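Side-chain contacts in transcriptional protein SWT1 (Saccharomyces cerevisiae, PDB 4PQZ), which takes part in transcription, probably as an activator, and has RNA endonuclease activity, its C-terminal HEPN-like domain being the part described here: residues A53-H56 against T57-E61; L88-S92 against V93-L97; K142-N145 against E146-Q149. All blocks are in the same frame, centred on the assembly; numbering follows the deposited sequence.

Contact 1. Residues A53-H56 against T57-E61; sequences AIDH and TLRKE
The carboxylate of Asp55 comes to the guanidinium of Arg59 at its edge, near the guanidinium plane, and the two flat groups are turned 51° against each other. The touching nitrogen is NE: its N-H makes the straighter bond to Asp55 OD1 at 3.2 Å, on the syn side of that oxygen but 28° out of the carboxylate plane, and a weak, more bent one to OD2. Asp55 holds CG anti to the backbone N (chi1 -174°), and the Arg59 chain, extended from CG to NE, crosses it obliquely, CD passing 3.3 Å from Asp55 OD2. Asp55 OD1 also has a hydrogen bond with the hydroxyl of Tyr71, so two partners fix the carboxylate. This is an i to i+4 salt bridge on the side of helix 35-62 of the HEPN-like domain facing Tyr71 and Pro73, set on regular backbone bonds such as Leu58 N to Ile54 O at 3.0 Å. One turn also brings Ile54 and Leu58 side by side, pointing the same way, with Ile54 CG2 3.6 Å from Leu58 CD2. The imidazole of His56 lies edge-to-face with Phe143 and meets the Phe52 ring, while Ile54 packs on Ala82, Tyr85 and Ile86 of helix 79-88.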
loop_
_atom_site.group_PDB
_atom_site.type_symbol
_atom_site.label_atom_id
_atom_site.label_comp_id
_atom_site.label_asym_id
_atom_site.label_seq_id
_atom_site.Cartn_x
_atom_site.Cartn_y
_atom_site.Cartn_z
ATOM N N ALA A 53 -3.619 -6.516 -0.064
ATOM C CA ALA A 53 -2.828 -6.894 1.106
ATOM C C ALA A 53 -3.613 -6.759 2.412
ATOM O O ALA A 53 -3.537 -7.621 3.292
ATOM C CB ALA A 53 -1.545 -6.090 1.174
ATOM N N ILE A 54 -4.377 -5.681 2.525
ATOM C CA ILE A 54 -5.197 -5.476 3.703
ATOM C C ILE A 54 -6.368 -6.462 3.756
ATOM O O ILE A 54 -6.607 -7.084 4.795
ATOM C CB ILE A 54 -5.668 -4.018 3.809
ATOM C CG1 ILE A 54 -4.464 -3.132 4.160
ATOM C CG2 ILE A 54 -6.762 -3.887 4.841
ATOM C CD1 ILE A 54 -4.815 -1.720 4.390
ATOM N N ASP A 55 -7.066 -6.624 2.632
ATOM C CA ASP A 55 -8.138 -7.624 2.482
ATOM C C ASP A 55 -7.697 -9.020 2.902
ATOM O O ASP A 55 -8.364 -9.685 3.684
ATOM C CB ASP A 55 -8.635 -7.669 1.023
ATOM C CG ASP A 55 -9.861 -8.597 0.828
ATOM O OD1 ASP A 55 -11.011 -8.151 1.032
ATOM O OD2 ASP A 55 -9.678 -9.770 0.450
ATOM N N HIS A 56 -6.558 -9.450 2.377
ATOM C CA HIS A 56 -6.071 -10.816 2.550
ATOM C C HIS A 56 -5.681 -11.110 4.000
ATOM O O HIS A 56 -5.941 -12.191 4.537
ATOM C CB HIS A 56 -4.874 -11.074 1.607
ATOM C CG HIS A 56 -4.677 -12.515 1.275
ATOM N ND1 HIS A 56 -3.740 -13.312 1.909
ATOM C CD2 HIS A 56 -5.302 -13.317 0.381
ATOM C CE1 HIS A 56 -3.796 -14.532 1.417
ATOM N NE2 HIS A 56 -4.738 -14.565 0.483
ATOM N N THR A 57 -5.038 -10.134 4.616
ATOM C CA THR A 57 -4.585 -10.257 5.989
ATOM C C THR A 57 -5.789 -10.256 6.968
ATOM O O THR A 57 -5.842 -11.060 7.900
ATOM C CB THR A 57 -3.547 -9.149 6.292
ATOM O OG1 THR A 57 -2.245 -9.555 5.836
ATOM C CG2 THR A 57 -3.501 -8.784 7.795
ATOM N N LEU A 58 -6.767 -9.388 6.720
ATOM C CA LEU A 58 -7.947 -9.292 7.580
ATOM C C LEU A 58 -8.830 -10.535 7.495
ATOM O O LEU A 58 -9.277 -11.065 8.515
ATOM C CB LEU A 58 -8.764 -8.044 7.251
ATOM C CG LEU A 58 -8.486 -6.773 8.069
ATOM C CD1 LEU A 58 -8.139 -7.112 9.470
ATOM C CD2 LEU A 58 -7.338 -6.099 7.571
ATOM N N ARG A 59 -9.074 -10.991 6.269
ATOM C CA ARG A 59 -9.837 -12.202 6.029
ATOM C C ARG A 59 -9.169 -13.439 6.640
ATOM O O ARG A 59 -9.847 -14.356 7.098
ATOM C CB ARG A 59 -10.059 -12.395 4.532
ATOM C CG ARG A 59 -11.090 -11.449 3.933
ATOM C CD ARG A 59 -11.330 -11.814 2.475
ATOM N NE ARG A 59 -12.301 -10.946 1.812
ATOM C CZ ARG A 59 -13.616 -11.155 1.814
ATOM N NH1 ARG A 59 -14.127 -12.200 2.463
ATOM N NH2 ARG A 59 -14.425 -10.312 1.179
ATOM N N LYS A 60 -7.844 -13.462 6.654
ATOM C CA LYS A 60 -7.111 -14.574 7.266
ATOM C C LYS A 60 -7.139 -14.550 8.802
ATOM O O LYS A 60 -7.294 -15.594 9.449
ATOM C CB LYS A 60 -5.668 -14.650 6.748
ATOM C CG LYS A 60 -4.886 -15.837 7.308
ATOM C CD LYS A 60 -3.718 -16.232 6.405
ATOM C CE LYS A 60 -3.073 -17.519 6.902
ATOM N NZ LYS A 60 -4.101 -18.557 7.240
ATOM N N GLU A 61 -7.003 -13.365 9.385
ATOM C CA GLU A 61 -7.199 -13.217 10.827
ATOM C C GLU A 61 -8.638 -13.543 11.298
ATOM O O GLU A 61 -8.827 -14.262 12.282
ATOM C CB GLU A 61 -6.812 -11.810 11.280
ATOM C CG GLU A 61 -6.724 -11.638 12.792
ATOM C CD GLU A 61 -5.547 -12.377 13.411
ATOM O OE1 GLU A 61 -4.722 -12.937 12.656
ATOM O OE2 GLU A 61 -5.455 -12.397 14.660
#

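Contact 2. Residues L88-S92 against V93-L97; sequences LFWVS and VFSEL
Ser95 sets its CB over one face of the Trp90 indole, 3.4 Å from the centroid of the five-membered ring and 19° off its normal, a CH-pi contact. The nearest ring atom is Trp90 NE1, 3.2 Å from Ser95 CB, while farther along the indole Trp90 CE3 approaches Phe94 CB at 4.1 Å. On the Phe89 side, CB of Phe89 rests against CD2 of Phe94 at 3.7 Å, and Val93 CG2 lies 4.2 Å from Phe89 CB. The indole reaches Ser95 because CG of Trp90 is turned opposite the backbone N (chi1 -177°), which carries the ring forward along the helix.

Behind these side chains the backbone widens locally into a pi-type turn at residues 90-92. Ser95 N bonds to Trp90 O at 2.8 Å, an i to i+5 bond, and Ser95 OG adds a weak bond to the same carbonyl. Phe89 O accepts twice, from Val93 N at 2.8 Å in an i to i+4 bond and from Phe94 N at 3.0 Å in a second i to i+5 bond, the two donors approaching from opposite faces of the carbonyl plane. Two waters extend the network: one takes the N-H of Glu96 and donates to Val91 O, the other donates to both Ser92 O and Glu96 OE1.

Phe89, the N-cap of helix 90-97, follows directly on helix 79-88, so the wide turn lies just past the junction of the two. The Trp90 indole also meets the rings of Phe98 and Trp108. Val93 and Phe94 face helix 35-62, where Val93 packs on Glu61 and Phe94 on Leu58.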
loop_
_atom_site.group_PDB
_atom_site.type_symbol
_atom_site.label_atom_id
_atom_site.label_comp_id
_atom_site.label_asym_id
_atom_site.label_seq_id
_atom_site.Cartn_x
_atom_site.Cartn_y
_atom_site.Cartn_z
ATOM N N LEU A 88 -6.504 0.893 12.911
ATOM C CA LEU A 88 -7.502 0.258 13.807
ATOM C C LEU A 88 -7.105 -1.140 14.236
ATOM O O LEU A 88 -7.420 -1.565 15.341
ATOM C CB LEU A 88 -8.875 0.170 13.139
ATOM C CG LEU A 88 -9.665 1.465 13.033
ATOM C CD1 LEU A 88 -10.970 1.175 12.309
ATOM C CD2 LEU A 88 -9.916 2.044 14.423
ATOM N N PHE A 89 -6.414 -1.850 13.344
ATOM C CA PHE A 89 -6.057 -3.242 13.578
ATOM C C PHE A 89 -4.577 -3.419 13.877
ATOM O O PHE A 89 -4.041 -4.519 13.736
ATOM C CB PHE A 89 -6.503 -4.122 12.397
ATOM C CG PHE A 89 -8.000 -4.278 12.309
ATOM C CD1 PHE A 89 -8.661 -5.226 13.088
ATOM C CD2 PHE A 89 -8.747 -3.466 11.471
ATOM C CE1 PHE A 89 -10.044 -5.365 13.030
ATOM C CE2 PHE A 89 -10.147 -3.599 11.415
ATOM C CZ PHE A 89 -10.784 -4.550 12.196
ATOM N N TRP A 90 -3.933 -2.340 14.316
ATOM C CA TRP A 90 -2.484 -2.335 14.537
ATOM C C TRP A 90 -2.031 -3.365 15.568
ATOM O O TRP A 90 -1.209 -4.245 15.284
ATOM C CB TRP A 90 -1.995 -0.937 14.942
ATOM C CG TRP A 90 -0.480 -0.836 15.128
ATOM C CD1 TRP A 90 0.212 -0.815 16.319
ATOM C CD2 TRP A 90 0.509 -0.747 14.098
ATOM N NE1 TRP A 90 1.561 -0.715 16.085
ATOM C CE2 TRP A 90 1.774 -0.662 14.733
ATOM C CE3 TRP A 90 0.451 -0.727 12.698
ATOM C CZ2 TRP A 90 2.967 -0.577 14.018
ATOM C CZ3 TRP A 90 1.635 -0.619 11.992
ATOM C CH2 TRP A 90 2.875 -0.554 12.649
ATOM N N VAL A 91 -2.572 -3.249 16.768
ATOM C CA VAL A 91 -2.201 -4.119 17.872
ATOM C C VAL A 91 -2.547 -5.580 17.592
ATOM O O VAL A 91 -1.762 -6.477 17.900
ATOM C CB VAL A 91 -2.870 -3.617 19.177
ATOM C CG1 VAL A 91 -2.686 -4.619 20.313
ATOM C CG2 VAL A 91 -2.329 -2.213 19.546
ATOM N N SER A 92 -3.713 -5.814 16.988
ATOM C CA SER A 92 -4.199 -7.167 16.731
ATOM C C SER A 92 -3.514 -7.860 15.560
ATOM O O SER A 92 -3.188 -9.061 15.623
ATOM C CB SER A 92 -5.715 -7.147 16.458
ATOM O OG SER A 92 -6.454 -6.788 17.624
ATOM N N VAL A 93 -3.336 -7.122 14.463
ATOM C CA VAL A 93 -2.902 -7.758 13.223
ATOM C C VAL A 93 -1.653 -7.143 12.563
ATOM O O VAL A 93 -0.744 -7.868 12.174
ATOM C CB VAL A 93 -4.046 -7.812 12.189
ATOM C CG1 VAL A 93 -3.726 -8.854 11.146
ATOM C CG2 VAL A 93 -5.379 -8.159 12.858
ATOM N N PHE A 94 -1.604 -5.816 12.447
ATOM C CA PHE A 94 -0.632 -5.183 11.567
ATOM C C PHE A 94 0.754 -4.871 12.153
ATOM O O PHE A 94 1.730 -4.867 11.424
ATOM C CB PHE A 94 -1.234 -3.953 10.891
ATOM C CG PHE A 94 -2.221 -4.292 9.840
ATOM C CD1 PHE A 94 -1.795 -4.699 8.579
ATOM C CD2 PHE A 94 -3.581 -4.238 10.109
ATOM C CE1 PHE A 94 -2.722 -5.047 7.585
ATOM C CE2 PHE A 94 -4.512 -4.572 9.137
ATOM C CZ PHE A 94 -4.080 -4.971 7.875
ATOM N N SER A 95 0.850 -4.609 13.453
ATOM C CA SER A 95 2.147 -4.296 14.036
ATOM C C SER A 95 3.082 -5.494 13.955
ATOM O O SER A 95 4.295 -5.342 13.896
ATOM C CB SER A 95 2.026 -3.857 15.496
ATOM O OG SER A 95 1.727 -4.956 16.328
ATOM N N GLU A 96 2.511 -6.686 13.992
ATOM C CA GLU A 96 3.306 -7.897 13.849
ATOM C C GLU A 96 4.016 -7.923 12.503
ATOM O O GLU A 96 5.170 -8.329 12.414
ATOM C CB GLU A 96 2.424 -9.135 13.971
ATOM C CG GLU A 96 3.205 -10.411 13.899
ATOM C CD GLU A 96 2.362 -11.618 13.535
ATOM O OE1 GLU A 96 1.159 -11.454 13.233
ATOM O OE2 GLU A 96 2.929 -12.731 13.537
ATOM N N LEU A 97 3.312 -7.483 11.462
ATOM C CA LEU A 97 3.875 -7.433 10.113
ATOM C C LEU A 97 4.959 -6.355 10.005
ATOM O O LEU A 97 5.818 -6.406 9.133
ATOM C CB LEU A 97 2.782 -7.192 9.070
ATOM C CG LEU A 97 1.596 -8.156 9.105
ATOM C CD1 LEU A 97 0.612 -7.893 7.976
ATOM C CD2 LEU A 97 2.084 -9.581 9.092
HETATM O O HOH W 1 0.250 -7.603 15.684
HETATM O O HOH W 2 -0.322 -10.335 15.833
#

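Contact 3. Residues K142-N145 against E146-Q149; sequences KFTN and EEKQ
A capping box opens helix 145-163, with Thr144 at the N-cap and Glu147 three residues on. Thr144 OG1 accepts from Glu147 N at 3.3 Å; in return the Glu147 carboxylate reaches back and takes the N-H of Thr144 through OE1 at 3.4 Å, a straight but weak bond (166°). The hydroxyl reaches the amide because it sits between the backbone N and the carbonyl carbon of Thr144 (chi1 78°). Glu147 OE1 also lies 3.4 Å from CB of Phe143, where the aromatic side chain and the carboxylate chain cross at about a right angle. Thr144 O receives Lys148 N at 3.0 Å, and the bent Lys148 chain passes its CD close to the carbonyls of Thr144 and Phe143.

One residue on, the side chains of Asn145 and Gln149 are joined across a helical turn. Gln149 NE2 gives a short bond of 2.6 Å to Asn145 OD1, which lies in the plane of the Gln149 amide although the two amide planes stand 78° apart. Beyond the box, Phe143 packs on Ala53 of helix 35-62.

The Thr144 hydroxyl gives the Glu147 amide a side-chain acceptor at the start of the helix, where the usual i-4 carbonyl is not used; the return bond, though weak, keeps the Glu147 carboxylate close to the helix start, where its negative charge would probably be favoured by the helix dipole.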
loop_
_atom_site.group_PDB
_atom_site.type_symbol
_atom_site.label_atom_id
_atom_site.label_comp_id
_atom_site.label_asym_id
_atom_site.label_seq_id
_atom_site.Cartn_x
_atom_site.Cartn_y
_atom_site.Cartn_z
ATOM N N LYS A 142 4.041 -12.146 5.337
ATOM C CA LYS A 142 3.577 -13.474 5.710
ATOM C C LYS A 142 2.770 -14.110 4.597
ATOM O O LYS A 142 2.133 -15.138 4.800
ATOM C CB LYS A 142 2.760 -13.435 7.005
ATOM C CG LYS A 142 3.544 -12.891 8.201
ATOM C CD LYS A 142 2.762 -13.109 9.476
ATOM C CE LYS A 142 3.612 -13.750 10.558
ATOM N NZ LYS A 142 2.742 -14.316 11.637
ATOM N N PHE A 143 2.803 -13.497 3.417
ATOM C CA PHE A 143 2.121 -14.067 2.265
ATOM C C PHE A 143 2.943 -15.233 1.692
ATOM O O PHE A 143 4.038 -15.556 2.181
ATOM C CB PHE A 143 1.855 -13.001 1.194
ATOM C CG PHE A 143 0.796 -11.996 1.576
ATOM C CD1 PHE A 143 0.158 -12.053 2.819
ATOM C CD2 PHE A 143 0.426 -10.992 0.683
ATOM C CE1 PHE A 143 -0.821 -11.106 3.174
ATOM C CE2 PHE A 143 -0.566 -10.045 1.027
ATOM C CZ PHE A 143 -1.184 -10.099 2.276
ATOM N N THR A 144 2.420 -15.871 0.661
ATOM C CA THR A 144 3.154 -16.981 0.049
ATOM C C THR A 144 4.337 -16.482 -0.795
ATOM O O THR A 144 4.387 -15.308 -1.185
ATOM C CB THR A 144 2.233 -17.854 -0.793
ATOM O OG1 THR A 144 1.978 -17.216 -2.050
ATOM C CG2 THR A 144 0.905 -18.092 -0.044
ATOM N N ASN A 145 5.299 -17.368 -1.046
ATOM C CA ASN A 145 6.470 -17.022 -1.853
ATOM C C ASN A 145 6.043 -16.493 -3.224
ATOM O O ASN A 145 6.627 -15.545 -3.762
ATOM C CB ASN A 145 7.394 -18.237 -1.992
ATOM C CG ASN A 145 8.722 -17.900 -2.671
ATOM O OD1 ASN A 145 8.869 -18.052 -3.888
ATOM N ND2 ASN A 145 9.696 -17.442 -1.882
ATOM N N GLU A 146 4.987 -17.094 -3.753
ATOM C CA GLU A 146 4.381 -16.698 -5.023
ATOM C C GLU A 146 3.883 -15.252 -5.038
ATOM O O GLU A 146 4.151 -14.495 -5.986
ATOM C CB GLU A 146 3.192 -17.596 -5.294
ATOM C CG GLU A 146 2.735 -17.566 -6.714
ATOM C CD GLU A 146 2.221 -18.915 -7.139
ATOM O OE1 GLU A 146 1.041 -19.200 -6.846
ATOM O OE2 GLU A 146 3.001 -19.695 -7.735
ATOM N N GLU A 147 3.132 -14.884 -3.999
ATOM C CA GLU A 147 2.527 -13.564 -3.936
ATOM C C GLU A 147 3.622 -12.532 -3.763
ATOM O O GLU A 147 3.557 -11.450 -4.345
ATOM C CB GLU A 147 1.436 -13.484 -2.845
ATOM C CG GLU A 147 0.166 -14.258 -3.250
ATOM C CD GLU A 147 -0.759 -14.599 -2.073
ATOM O OE1 GLU A 147 -0.302 -14.592 -0.904
ATOM O OE2 GLU A 147 -1.954 -14.888 -2.329
ATOM N N LYS A 148 4.650 -12.901 -3.001
ATOM C CA LYS A 148 5.845 -12.073 -2.833
ATOM C C LYS A 148 6.656 -11.820 -4.127
ATOM O O LYS A 148 7.079 -10.686 -4.363
ATOM C CB LYS A 148 6.726 -12.628 -1.703
ATOM C CG LYS A 148 6.176 -12.357 -0.292
ATOM C CD LYS A 148 6.322 -13.548 0.632
ATOM C CE LYS A 148 7.495 -13.423 1.578
ATOM N NZ LYS A 148 8.140 -14.774 1.783
ATOM N N GLN A 149 6.871 -12.863 -4.945
ATOM C CA GLN A 149 7.471 -12.714 -6.282
ATOM C C GLN A 149 6.627 -11.762 -7.141
ATOM O O GLN A 149 7.145 -10.848 -7.794
ATOM C CB GLN A 149 7.593 -14.078 -6.997
ATOM C CG GLN A 149 8.545 -15.088 -6.332
ATOM C CD GLN A 149 8.717 -16.374 -7.146
ATOM O OE1 GLN A 149 8.740 -16.343 -8.373
ATOM N NE2 GLN A 149 8.836 -17.509 -6.457
#

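How the contacts relate
Followed from the N terminus, the three contacts come in series, neither nesting nor crossing, and each joins residues three to five apart, so none closes a long loop. Contact 1 lies towards the end of helix 35-62, contact 2 at the junction of helices 79-88 and 90-97 and along the latter, and contact 3 where the loop after helix 122-139 enters helix 145-163. Contact 1 touches both others: Thr57 CG2 meets Val93 CG1 of contact 2 at 3.4 Å, whereas its OG1 lies against the Phe143 ring of contact 3. Contacts 2 and 3 are tied directly by a salt bridge between Glu96 and Lys142. Together they join helices 35-62 and 90-97 to the loop leading into helix 145-163.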